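Local coordinates for protein immunoreactive 84kD antigen PG93 (PDB 5M11) that serves as an essential bacterial-surface component of the type-IX secretion system of Porphyromonas gingivalis and binds zinc and calcium ions, at residues A25-K30 with V272-E277; R114-G119 with L237-R242; G529-Y534 with G547-I552; D586-T591 with V603-T608. All blocks are in the same frame, centred on the assembly; numbering follows the deposited sequence.

Contact 1: residues A25-K30 with V272-E277; sequences AVETPK and VGAMNE
Glu27 and Met275 meet where the N-terminal beta-propeller closes its ring: strand 22-27 opens the first four-stranded blade, strand 271-273 opens the blade that ends the circuit, and their leading strands run side by side in nearly the same direction. The two backbones come closest at Val26 and Gly273, whose CA atoms are 4.1 Å apart, and just beyond that point the side chain of Glu27 takes over the contact. Its CB lies 3.9 Å from Gly273 C. With CG anti to the backbone N (chi1 -167°) and the chain extended beyond it, Glu27 crosses Met275 at about a right angle; Glu27 CG lies 4.1 Å from Met275 CG, and Glu27 CD comes to 3.8 Å from the same atom. The carboxylate then divides its work. OE1 accepts the backbone N-H of Met275 over 3.1 Å; the donor stands well above the carboxylate plane, 61° out of it. OE2 takes a hydrogen bond from Ser278 and a salt bridge from Lys45, so that one acid collects partners from both blades and Lys45 probably offsets its charge. Met275 in turn sends its thioether past the acid to the loop that follows strand 22-27. Its CG sits 3.6 Å from Glu27 O, and its sulfur passes Thr28 to reach Pro29. The last torsion of Met275 is bent (chi3 61°), which carries the methyl group across the proline ring, with CE 3.8 Å from Pro29 CG and SD 3.5 Å from Pro29 N.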
loop_
_atom_site.group_PDB
_atom_site.type_symbol
_atom_site.label_atom_id
_atom_site.label_comp_id
_atom_site.label_asym_id
_atom_site.label_seq_id
_atom_site.Cartn_x
_atom_site.Cartn_y
_atom_site.Cartn_z
ATOM N N ALA A 25 -4.951 20.582 -0.854
ATOM C CA ALA A 25 -5.394 21.299 0.346
ATOM C C ALA A 25 -6.733 21.976 0.101
ATOM O O ALA A 25 -6.937 22.567 -0.965
ATOM C CB ALA A 25 -4.360 22.336 0.736
ATOM N N VAL A 26 -7.659 21.865 1.070
ATOM C CA VAL A 26 -9.021 22.422 1.025
ATOM C C VAL A 26 -9.337 23.078 2.379
ATOM O O VAL A 26 -9.148 22.431 3.422
ATOM C CB VAL A 26 -10.079 21.314 0.680
ATOM C CG1 VAL A 26 -11.516 21.783 0.922
ATOM C CG2 VAL A 26 -9.925 20.786 -0.734
ATOM N N GLU A 27 -9.869 24.324 2.363
ATOM C CA GLU A 27 -10.299 25.005 3.589
ATOM C C GLU A 27 -11.768 24.681 3.906
ATOM O O GLU A 27 -12.622 24.791 3.031
ATOM C CB GLU A 27 -10.111 26.532 3.506
ATOM C CG GLU A 27 -10.262 27.206 4.866
ATOM C CD GLU A 27 -10.546 28.692 4.876
ATOM O OE1 GLU A 27 -10.064 29.394 3.957
ATOM O OE2 GLU A 27 -11.205 29.165 5.831
ATOM N N THR A 28 -12.041 24.309 5.176
ATOM C CA THR A 28 -13.348 23.984 5.788
ATOM C C THR A 28 -13.575 25.041 6.884
ATOM O O THR A 28 -12.566 25.490 7.429
ATOM C CB THR A 28 -13.281 22.516 6.305
ATOM O OG1 THR A 28 -13.456 21.631 5.195
ATOM C CG2 THR A 28 -14.269 22.188 7.450
ATOM N N PRO A 29 -14.825 25.459 7.249
ATOM C CA PRO A 29 -14.990 26.474 8.320
ATOM C C PRO A 29 -14.211 26.181 9.603
ATOM O O PRO A 29 -13.675 27.121 10.173
ATOM C CB PRO A 29 -16.495 26.474 8.592
ATOM C CG PRO A 29 -17.098 26.040 7.308
ATOM C CD PRO A 29 -16.137 25.053 6.707
ATOM N N LYS A 30 -14.079 24.902 10.009
ATOM C CA LYS A 30 -13.340 24.553 11.229
ATOM C C LYS A 30 -12.168 23.539 10.989
ATOM O O LYS A 30 -11.476 23.186 11.948
ATOM C CB LYS A 30 -14.310 24.006 12.317
ATOM C CG LYS A 30 -15.350 25.012 12.848
ATOM C CD LYS A 30 -14.872 25.765 14.094
ATOM C CE LYS A 30 -15.307 27.217 14.105
ATOM N NZ LYS A 30 -15.175 27.828 15.456
ATOM N N VAL A 272 -3.990 24.746 -3.328
ATOM C CA VAL A 272 -4.383 25.881 -2.486
ATOM C C VAL A 272 -5.851 25.703 -2.104
ATOM O O VAL A 272 -6.646 25.282 -2.951
ATOM C CB VAL A 272 -4.135 27.300 -3.105
ATOM C CG1 VAL A 272 -4.442 28.393 -2.087
ATOM C CG2 VAL A 272 -2.706 27.473 -3.616
ATOM N N GLY A 273 -6.175 26.054 -0.846
ATOM C CA GLY A 273 -7.517 26.038 -0.270
ATOM C C GLY A 273 -7.854 27.349 0.414
ATOM O O GLY A 273 -7.069 27.834 1.229
ATOM N N ALA A 274 -9.001 27.958 0.058
ATOM C CA ALA A 274 -9.469 29.248 0.584
ATOM C C ALA A 274 -10.974 29.421 0.333
ATOM O O ALA A 274 -11.432 29.171 -0.776
ATOM C CB ALA A 274 -8.689 30.400 -0.051
ATOM N N MET A 275 -11.735 29.816 1.373
ATOM C CA MET A 275 -13.193 30.004 1.337
ATOM C C MET A 275 -13.523 31.408 0.915
ATOM O O MET A 275 -12.716 32.306 1.140
ATOM C CB MET A 275 -13.834 29.669 2.690
ATOM C CG MET A 275 -13.816 28.190 2.971
ATOM S SD MET A 275 -14.580 27.645 4.511
ATOM C CE MET A 275 -16.286 28.202 4.269
ATOM N N ASN A 276 -14.707 31.599 0.300
ATOM C CA ASN A 276 -15.181 32.865 -0.266
ATOM C C ASN A 276 -14.799 34.073 0.594
ATOM O O ASN A 276 -14.180 35.012 0.072
ATOM C CB ASN A 276 -16.700 32.839 -0.520
ATOM C CG ASN A 276 -17.307 34.099 -1.122
ATOM O OD1 ASN A 276 -16.778 34.721 -2.056
ATOM N ND2 ASN A 276 -18.477 34.473 -0.631
ATOM N N GLU A 277 -15.089 34.024 1.899
ATOM C CA GLU A 277 -14.816 35.155 2.777
ATOM C C GLU A 277 -13.586 34.914 3.706
ATOM O O GLU A 277 -13.552 35.432 4.825
ATOM C CB GLU A 277 -16.093 35.487 3.574
ATOM C CG GLU A 277 -17.104 36.273 2.742
ATOM C CD GLU A 277 -18.480 36.544 3.334
ATOM O OE1 GLU A 277 -18.598 36.662 4.576
ATOM O OE2 GLU A 277 -19.436 36.691 2.536
#

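Contact 2: residues R114-G119 with L237-R242; sequences RLLIVG and LYVTDR
Arg114 presents its guanidinium group in two ways at once to strand 237-239. One face lies against Val239, whose CG2 methyl sits over the centre of the group, 3.5 Å from CZ. The edge is turned to the carbonyl of Leu237: Leu237 O lies in the guanidinium plane and takes two weak hydrogen bonds, from Arg114 NH1 at 3.3 Å and from Arg114 NH2 at 3.4 Å. Bends at chi2 and chi3, near 70° each, fold the arginine chain into this pose, in which it crosses both Leu237 and Val239 at about a right angle; Leu237 CD2 touches NH2 at 3.7 Å. Further along, Leu116 CD1 approaches Val239 CG1 at 4.4 Å, a light apolar contact. The strands themselves stay apart, their axes 9.1 Å from each other and 24° from parallel. Both are the first strands of their blades, and the blades are not consecutive, so side chains span the gap between them across the central channel. Arg114 NE forms a salt bridge with Asp152 in the first strand of the next blade. That bridge probably carries most of the charge pairing, while the weak bonds to Leu237 O and the Val239 methyl over one face help to set the group's orientation.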
loop_
_atom_site.group_PDB
_atom_site.type_symbol
_atom_site.label_atom_id
_atom_site.label_comp_id
_atom_site.label_asym_id
_atom_site.label_seq_id
_atom_site.Cartn_x
_atom_site.Cartn_y
_atom_site.Cartn_z
ATOM N N ARG A 114 -10.338 19.163 -13.209
ATOM C CA ARG A 114 -10.993 20.192 -12.393
ATOM C C ARG A 114 -12.184 19.625 -11.611
ATOM O O ARG A 114 -12.994 18.866 -12.153
ATOM C CB ARG A 114 -11.437 21.394 -13.266
ATOM C CG ARG A 114 -11.918 22.626 -12.492
ATOM C CD ARG A 114 -10.814 23.362 -11.750
ATOM N NE ARG A 114 -9.869 24.046 -12.642
ATOM C CZ ARG A 114 -8.624 24.383 -12.302
ATOM N NH1 ARG A 114 -8.158 24.095 -11.096
ATOM N NH2 ARG A 114 -7.840 25.014 -13.165
ATOM N N LEU A 115 -12.264 19.996 -10.326
ATOM C CA LEU A 115 -13.357 19.660 -9.420
ATOM C C LEU A 115 -13.874 20.975 -8.921
ATOM O O LEU A 115 -13.330 21.543 -7.981
ATOM C CB LEU A 115 -12.882 18.730 -8.287
ATOM C CG LEU A 115 -13.833 18.268 -7.164
ATOM C CD1 LEU A 115 -15.241 18.004 -7.655
ATOM C CD2 LEU A 115 -13.278 17.027 -6.484
ATOM N N LEU A 116 -14.853 21.512 -9.630
ATOM C CA LEU A 116 -15.447 22.802 -9.360
ATOM C C LEU A 116 -16.765 22.661 -8.594
ATOM O O LEU A 116 -17.717 22.102 -9.124
ATOM C CB LEU A 116 -15.672 23.507 -10.714
ATOM C CG LEU A 116 -16.239 24.912 -10.646
ATOM C CD1 LEU A 116 -15.185 25.910 -10.191
ATOM C CD2 LEU A 116 -16.803 25.310 -11.977
ATOM N N ILE A 117 -16.840 23.190 -7.367
ATOM C CA ILE A 117 -18.101 23.159 -6.591
ATOM C C ILE A 117 -18.771 24.551 -6.627
ATOM O O ILE A 117 -18.217 25.526 -6.100
ATOM C CB ILE A 117 -17.915 22.663 -5.133
ATOM C CG1 ILE A 117 -17.459 21.188 -5.116
ATOM C CG2 ILE A 117 -19.194 22.910 -4.323
ATOM C CD1 ILE A 117 -17.414 20.526 -3.800
ATOM N N VAL A 118 -19.935 24.638 -7.286
ATOM C CA VAL A 118 -20.738 25.866 -7.388
ATOM C C VAL A 118 -22.061 25.581 -6.706
ATOM O O VAL A 118 -22.834 24.771 -7.209
ATOM C CB VAL A 118 -20.936 26.343 -8.850
ATOM C CG1 VAL A 118 -21.666 27.670 -8.892
ATOM C CG2 VAL A 118 -19.618 26.422 -9.601
ATOM N N GLY A 119 -22.277 26.180 -5.547
ATOM C CA GLY A 119 -23.495 25.971 -4.765
ATOM C C GLY A 119 -23.680 24.539 -4.301
ATOM O O GLY A 119 -22.914 24.039 -3.470
ATOM N N LEU A 237 -2.619 26.528 -12.256
ATOM C CA LEU A 237 -3.745 27.387 -11.836
ATOM C C LEU A 237 -4.622 26.669 -10.822
ATOM O O LEU A 237 -5.208 25.639 -11.137
ATOM C CB LEU A 237 -4.614 27.884 -13.025
ATOM C CG LEU A 237 -6.019 28.456 -12.710
ATOM C CD1 LEU A 237 -5.957 29.852 -12.138
ATOM C CD2 LEU A 237 -6.850 28.535 -13.933
ATOM N N TYR A 238 -4.740 27.239 -9.622
ATOM C CA TYR A 238 -5.604 26.726 -8.559
ATOM C C TYR A 238 -6.725 27.701 -8.435
ATOM O O TYR A 238 -6.506 28.909 -8.310
ATOM C CB TYR A 238 -4.845 26.501 -7.236
ATOM C CG TYR A 238 -3.650 25.604 -7.452
ATOM C CD1 TYR A 238 -3.768 24.422 -8.178
ATOM C CD2 TYR A 238 -2.375 26.009 -7.082
ATOM C CE1 TYR A 238 -2.656 23.639 -8.478
ATOM C CE2 TYR A 238 -1.254 25.230 -7.373
ATOM C CZ TYR A 238 -1.403 24.043 -8.070
ATOM O OH TYR A 238 -0.330 23.240 -8.355
ATOM N N VAL A 239 -7.923 27.188 -8.616
ATOM C CA VAL A 239 -9.161 27.951 -8.568
ATOM C C VAL A 239 -9.659 27.889 -7.134
ATOM O O VAL A 239 -9.482 26.883 -6.442
ATOM C CB VAL A 239 -10.193 27.469 -9.631
ATOM C CG1 VAL A 239 -11.479 28.296 -9.600
ATOM C CG2 VAL A 239 -9.579 27.543 -11.030
ATOM N N THR A 240 -10.206 29.015 -6.673
ATOM C CA THR A 240 -10.699 29.228 -5.324
ATOM C C THR A 240 -11.813 30.292 -5.412
ATOM O O THR A 240 -11.826 31.118 -6.336
ATOM C CB THR A 240 -9.461 29.606 -4.464
ATOM O OG1 THR A 240 -8.832 28.424 -3.962
ATOM C CG2 THR A 240 -9.747 30.548 -3.373
ATOM N N ASP A 241 -12.757 30.240 -4.463
ATOM C CA ASP A 241 -13.859 31.178 -4.297
ATOM C C ASP A 241 -13.339 32.557 -3.836
ATOM O O ASP A 241 -14.040 33.552 -3.979
ATOM C CB ASP A 241 -14.826 30.616 -3.245
ATOM C CG ASP A 241 -15.971 29.742 -3.736
ATOM O OD1 ASP A 241 -15.930 29.293 -4.915
ATOM O OD2 ASP A 241 -16.933 29.540 -2.956
ATOM N N ARG A 242 -12.128 32.604 -3.264
ATOM C CA ARG A 242 -11.438 33.786 -2.762
ATOM C C ARG A 242 -10.575 34.478 -3.866
ATOM O O ARG A 242 -10.338 35.700 -3.824
ATOM C CB ARG A 242 -10.560 33.376 -1.557
ATOM C CG ARG A 242 -9.742 34.478 -0.918
ATOM C CD ARG A 242 -10.593 35.633 -0.447
ATOM N NE ARG A 242 -9.768 36.643 0.209
ATOM C CZ ARG A 242 -9.306 37.735 -0.384
ATOM N NH1 ARG A 242 -9.571 37.969 -1.664
ATOM N NH2 ARG A 242 -8.561 38.595 0.292
#

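Contact 3: residues G529-Y534 with G547-I552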
loop_
_atom_site.group_PDB
_atom_site.type_symbol
_atom_site.label_atom_id
_atom_site.label_comp_id
_atom_site.label_asym_id
_atom_site.label_seq_id
_atom_site.Cartn_x
_atom_site.Cartn_y
_atom_site.Cartn_z
ATOM N N GLY A 529 7.001 -28.094 -12.609
ATOM C CA GLY A 529 6.593 -27.231 -13.709
ATOM C C GLY A 529 6.776 -25.759 -13.448
ATOM O O GLY A 529 6.387 -24.938 -14.282
ATOM N N HIS A 530 7.362 -25.420 -12.277
ATOM C CA HIS A 530 7.630 -24.047 -11.849
ATOM C C HIS A 530 8.653 -23.381 -12.766
ATOM O O HIS A 530 9.630 -24.014 -13.189
ATOM C CB HIS A 530 8.104 -24.000 -10.389
ATOM C CG HIS A 530 9.417 -24.684 -10.123
ATOM N ND1 HIS A 530 10.627 -24.074 -10.426
ATOM C CD2 HIS A 530 9.668 -25.867 -9.517
ATOM C CE1 HIS A 530 11.563 -24.923 -10.037
ATOM N NE2 HIS A 530 11.034 -26.012 -9.480
ATOM N N LYS A 531 8.395 -22.112 -13.090
ATOM C CA LYS A 531 9.256 -21.303 -13.944
ATOM C C LYS A 531 10.194 -20.475 -13.047
ATOM O O LYS A 531 11.410 -20.499 -13.255
ATOM C CB LYS A 531 8.419 -20.435 -14.906
ATOM C CG LYS A 531 7.628 -21.259 -15.942
ATOM C CD LYS A 531 6.782 -20.402 -16.893
ATOM C CE LYS A 531 7.451 -20.066 -18.213
ATOM N NZ LYS A 531 6.607 -19.173 -19.066
ATOM N N THR A 532 9.643 -19.821 -12.005
ATOM C CA THR A 532 10.423 -19.047 -11.039
ATOM C C THR A 532 9.920 -19.343 -9.633
ATOM O O THR A 532 8.721 -19.533 -9.460
ATOM C CB THR A 532 10.361 -17.532 -11.353
ATOM O OG1 THR A 532 10.708 -17.317 -12.724
ATOM C CG2 THR A 532 11.308 -16.707 -10.464
ATOM N N ILE A 533 10.848 -19.381 -8.637
ATOM C CA ILE A 533 10.588 -19.549 -7.200
ATOM C C ILE A 533 10.688 -18.169 -6.570
ATOM O O ILE A 533 11.750 -17.547 -6.634
ATOM C CB ILE A 533 11.562 -20.560 -6.530
ATOM C CG1 ILE A 533 11.579 -21.931 -7.245
ATOM C CG2 ILE A 533 11.276 -20.700 -5.024
ATOM C CD1 ILE A 533 10.248 -22.700 -7.248
ATOM N N TYR A 534 9.582 -17.665 -6.006
ATOM C CA TYR A 534 9.562 -16.301 -5.460
ATOM C C TYR A 534 9.691 -16.260 -3.959
ATOM O O TYR A 534 10.263 -15.303 -3.443
ATOM C CB TYR A 534 8.281 -15.556 -5.870
ATOM C CG TYR A 534 8.028 -15.493 -7.360
ATOM C CD1 TYR A 534 8.841 -14.729 -8.193
ATOM C CD2 TYR A 534 6.945 -16.152 -7.930
ATOM C CE1 TYR A 534 8.601 -14.650 -9.564
ATOM C CE2 TYR A 534 6.703 -16.093 -9.303
ATOM C CZ TYR A 534 7.533 -15.337 -10.116
ATOM O OH TYR A 534 7.312 -15.278 -11.472
ATOM N N GLY A 547 6.944 -21.041 -2.837
ATOM C CA GLY A 547 5.918 -20.477 -3.688
ATOM C C GLY A 547 6.521 -20.108 -5.013
ATOM O O GLY A 547 7.683 -19.697 -5.075
ATOM N N SER A 548 5.742 -20.271 -6.069
ATOM C CA SER A 548 6.168 -20.022 -7.435
ATOM C C SER A 548 5.063 -19.338 -8.262
ATOM O O SER A 548 4.049 -18.892 -7.718
ATOM C CB SER A 548 6.568 -21.348 -8.088
ATOM O OG SER A 548 5.445 -22.155 -8.409
ATOM N N ASP A 549 5.267 -19.284 -9.585
ATOM C CA ASP A 549 4.319 -18.753 -10.550
ATOM C C ASP A 549 3.127 -19.729 -10.744
ATOM O O ASP A 549 2.063 -19.299 -11.198
ATOM C CB ASP A 549 5.044 -18.526 -11.890
ATOM C CG ASP A 549 5.603 -19.803 -12.498
ATOM O OD1 ASP A 549 6.535 -20.401 -11.886
ATOM O OD2 ASP A 549 5.083 -20.232 -13.554
ATOM N N ILE A 550 3.319 -21.036 -10.424
ATOM C CA ILE A 550 2.296 -22.076 -10.601
ATOM C C ILE A 550 1.703 -22.557 -9.242
ATOM O O ILE A 550 0.998 -23.568 -9.202
ATOM C CB ILE A 550 2.840 -23.267 -11.442
ATOM C CG1 ILE A 550 3.950 -24.048 -10.701
ATOM C CG2 ILE A 550 3.296 -22.811 -12.834
ATOM C CD1 ILE A 550 4.066 -25.513 -11.091
ATOM N N GLY A 551 1.971 -21.820 -8.162
ATOM C CA GLY A 551 1.449 -22.151 -6.841
ATOM C C GLY A 551 2.476 -22.467 -5.772
ATOM O O GLY A 551 3.644 -22.078 -5.872
ATOM N N ILE A 552 2.035 -23.183 -4.731
ATOM C CA ILE A 552 2.873 -23.535 -3.588
ATOM C C ILE A 552 3.167 -25.061 -3.573
ATOM O O ILE A 552 2.390 -25.840 -4.124
ATOM C CB ILE A 552 2.172 -23.024 -2.288
ATOM C CG1 ILE A 552 3.195 -22.807 -1.153
ATOM C CG2 ILE A 552 0.969 -23.907 -1.855
ATOM C CD1 ILE A 552 2.663 -22.060 0.080
#
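The beta hairpin of strands 533-538 and 544-548 is fastened at its open end by Asp549, which reaches back to the residues leading into the first strand. OD1 of Asp549 takes two backbone N-H groups: Lys531 N at 2.8 Å, on the syn side and 22° out of the carboxylate plane, and Thr532 N at 3.2 Å, from above the plane. Placing Asp549 CG between the backbone N and the carbonyl carbon (chi1 62°) swings the carboxylate toward these donors. The aliphatic part of Lys531 runs across the group, Lys531 CG lying 3.6 Å from Asp549 OD2, while its ammonium goes on without forming a salt bridge there. Inside the hairpin, Ile533 and Ser548 form a non-hydrogen-bonded antiparallel pair, followed by the bond from Tyr534 N to Gly547 O, 2.9 Å. The Tyr534 ring comes obliquely to the Ser548-Asp549 peptide, CE2 3.5 Å from Asp549 N, with ring and carboxylate planes almost perpendicular. Next, Ser548 OG accepts Ile550 N at 3.1 Å and gives its own hydrogen to Gly551 O. Ile550 packs its CD1 against His530 N at 3.5 Å, near the exposed Gly529. A serine that receives the backbone N two residues on makes an ST turn, here the tight link between the second and third strands of a propeller blade.

Contact 4: residues D586-T591 with V603-T608; sequences DKVTVT and VATQGT
Val590 and Thr605 form the close part of this contact, a non-hydrogen-bonded antiparallel pair with CA atoms 4.4 Å apart in the hairpin of strands 589-595 and 601-606. Backbone bonds flank it: Gln606 N gives a nearly straight bond to Thr589 O (2.8 Å, 171°), and Thr591 N reaches Ala604 O at 3.1 Å. On the buried face Val590 CG1 meets Val603 CG1 at 3.7 Å, the two valines crossing at about a right angle, and Val588 CG1 adds a contact of 3.7 Å with Thr605 CG2. Val588 also points tip to tip at the hydroxyl of Thr608, which is bound in turn to Thr605 OG1; that oxygen accepts the backbone N of Thr608 too, an ST motif. The Thr589-Gln606 face is the solvent side. There Thr589 and the exposed Gln606 lie side by side, Thr589 CG2 3.7 Å from Gln606 OE1, and Thr591 CG2 rests on Gln606 CB at 3.8 Å. Around the hairpin, strand 610-613 extends the sheet beyond 601-606, Ser548 of the preceding blade bonds to Val590, and on the following blade Ile636, first residue of strand 636-642, receives the hydroxyl of Thr591 and shares a backbone hydrogen bond with Thr605.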
loop_
_atom_site.group_PDB
_atom_site.type_symbol
_atom_site.label_atom_id
_atom_site.label_comp_id
_atom_site.label_asym_id
_atom_site.label_seq_id
_atom_site.Cartn_x
_atom_site.Cartn_y
_atom_site.Cartn_z
ATOM N N ASP A 586 -3.274 -23.510 -8.392
ATOM C CA ASP A 586 -2.520 -23.690 -9.646
ATOM C C ASP A 586 -2.499 -22.362 -10.411
ATOM O O ASP A 586 -3.527 -21.671 -10.431
ATOM C CB ASP A 586 -3.188 -24.751 -10.554
ATOM C CG ASP A 586 -3.118 -26.195 -10.127
ATOM O OD1 ASP A 586 -4.191 -26.786 -9.859
ATOM O OD2 ASP A 586 -2.018 -26.781 -10.209
ATOM N N LYS A 587 -1.362 -22.030 -11.079
ATOM C CA LYS A 587 -1.145 -20.822 -11.914
ATOM C C LYS A 587 -1.237 -19.472 -11.126
ATOM O O LYS A 587 -1.111 -18.405 -11.736
ATOM C CB LYS A 587 -2.101 -20.783 -13.134
ATOM C CG LYS A 587 -1.813 -21.835 -14.213
ATOM C CD LYS A 587 -2.806 -22.997 -14.190
ATOM C CE LYS A 587 -3.933 -22.828 -15.175
ATOM N NZ LYS A 587 -5.010 -23.826 -14.952
ATOM N N VAL A 588 -1.413 -19.529 -9.789
ATOM C CA VAL A 588 -1.452 -18.362 -8.907
ATOM C C VAL A 588 -0.011 -18.036 -8.512
ATOM O O VAL A 588 0.674 -18.900 -7.945
ATOM C CB VAL A 588 -2.345 -18.622 -7.665
ATOM C CG1 VAL A 588 -2.125 -17.574 -6.589
ATOM C CG2 VAL A 588 -3.815 -18.696 -8.040
ATOM N N THR A 589 0.455 -16.807 -8.810
ATOM C CA THR A 589 1.816 -16.365 -8.478
ATOM C C THR A 589 1.885 -16.022 -6.979
ATOM O O THR A 589 1.235 -15.082 -6.516
ATOM C CB THR A 589 2.228 -15.222 -9.401
ATOM O OG1 THR A 589 2.284 -15.734 -10.733
ATOM C CG2 THR A 589 3.560 -14.621 -9.032
ATOM N N VAL A 590 2.655 -16.829 -6.229
ATOM C CA VAL A 590 2.864 -16.704 -4.779
ATOM C C VAL A 590 4.141 -15.861 -4.548
ATOM O O VAL A 590 5.235 -16.255 -4.970
ATOM C CB VAL A 590 2.911 -18.099 -4.066
ATOM C CG1 VAL A 590 3.387 -17.988 -2.614
ATOM C CG2 VAL A 590 1.558 -18.790 -4.125
ATOM N N THR A 591 3.972 -14.701 -3.881
ATOM C CA THR A 591 5.019 -13.713 -3.607
ATOM C C THR A 591 5.678 -13.930 -2.223
ATOM O O THR A 591 6.894 -13.748 -2.102
ATOM C CB THR A 591 4.429 -12.312 -3.725
ATOM O OG1 THR A 591 3.316 -12.230 -2.845
ATOM C CG2 THR A 591 3.960 -11.992 -5.129
ATOM N N VAL A 603 -0.227 -17.219 3.151
ATOM C CA VAL A 603 0.247 -17.085 1.779
ATOM C C VAL A 603 -0.226 -15.779 1.112
ATOM O O VAL A 603 -1.433 -15.574 0.913
ATOM C CB VAL A 603 -0.185 -18.293 0.929
ATOM C CG1 VAL A 603 0.416 -18.203 -0.465
ATOM C CG2 VAL A 603 0.187 -19.615 1.604
ATOM N N ALA A 604 0.749 -14.929 0.728
ATOM C CA ALA A 604 0.548 -13.720 -0.061
ATOM C C ALA A 604 0.655 -14.080 -1.528
ATOM O O ALA A 604 1.575 -14.814 -1.919
ATOM C CB ALA A 604 1.593 -12.696 0.286
ATOM N N THR A 605 -0.286 -13.585 -2.339
ATOM C CA THR A 605 -0.337 -13.830 -3.781
ATOM C C THR A 605 -0.381 -12.521 -4.597
ATOM O O THR A 605 -0.816 -11.471 -4.116
ATOM C CB THR A 605 -1.560 -14.718 -4.172
ATOM O OG1 THR A 605 -2.763 -13.935 -4.225
ATOM C CG2 THR A 605 -1.730 -15.952 -3.285
ATOM N N GLN A 606 0.019 -12.627 -5.861
ATOM C CA GLN A 606 -0.034 -11.549 -6.829
ATOM C C GLN A 606 -1.353 -11.687 -7.578
ATOM O O GLN A 606 -1.457 -12.523 -8.472
ATOM C CB GLN A 606 1.190 -11.632 -7.766
ATOM C CG GLN A 606 1.256 -10.569 -8.849
ATOM C CD GLN A 606 2.685 -10.308 -9.244
ATOM O OE1 GLN A 606 3.287 -11.049 -10.037
ATOM N NE2 GLN A 606 3.264 -9.253 -8.678
ATOM N N GLY A 607 -2.370 -10.961 -7.115
ATOM C CA GLY A 607 -3.694 -10.895 -7.728
ATOM C C GLY A 607 -4.865 -11.689 -7.179
ATOM O O GLY A 607 -5.966 -11.567 -7.723
ATOM N N THR A 608 -4.682 -12.533 -6.157
ATOM C CA THR A 608 -5.828 -13.326 -5.656
ATOM C C THR A 608 -6.007 -13.203 -4.106
ATOM O O THR A 608 -6.695 -14.019 -3.479
ATOM C CB THR A 608 -5.738 -14.810 -6.104
ATOM O OG1 THR A 608 -4.585 -15.431 -5.530
ATOM C CG2 THR A 608 -5.743 -14.981 -7.620
#

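In the fold
Contacts 1 and 2 lie in the N-terminal propeller, contacts 3 and 4 in the second, and the two pairs sit on opposite sides of the chain's centre. Contacts 1 and 2 join strands far apart in sequence, so side chains do the work: an acid and a thioether between the first and last blades, a guanidinium across the central channel. Contacts 3 and 4 each close a local hairpin; contact 4 rests on backbone bonds, contact 3 on a carboxylate that gathers backbone N-H groups. Contact 2 is the surface case; the other three are partly buried. Neighbours also meet: Thr240 packs on Ala274 between contacts 1 and 2, while Tyr534 CE2 packs on Thr589 CG2 between contacts 3 and 4.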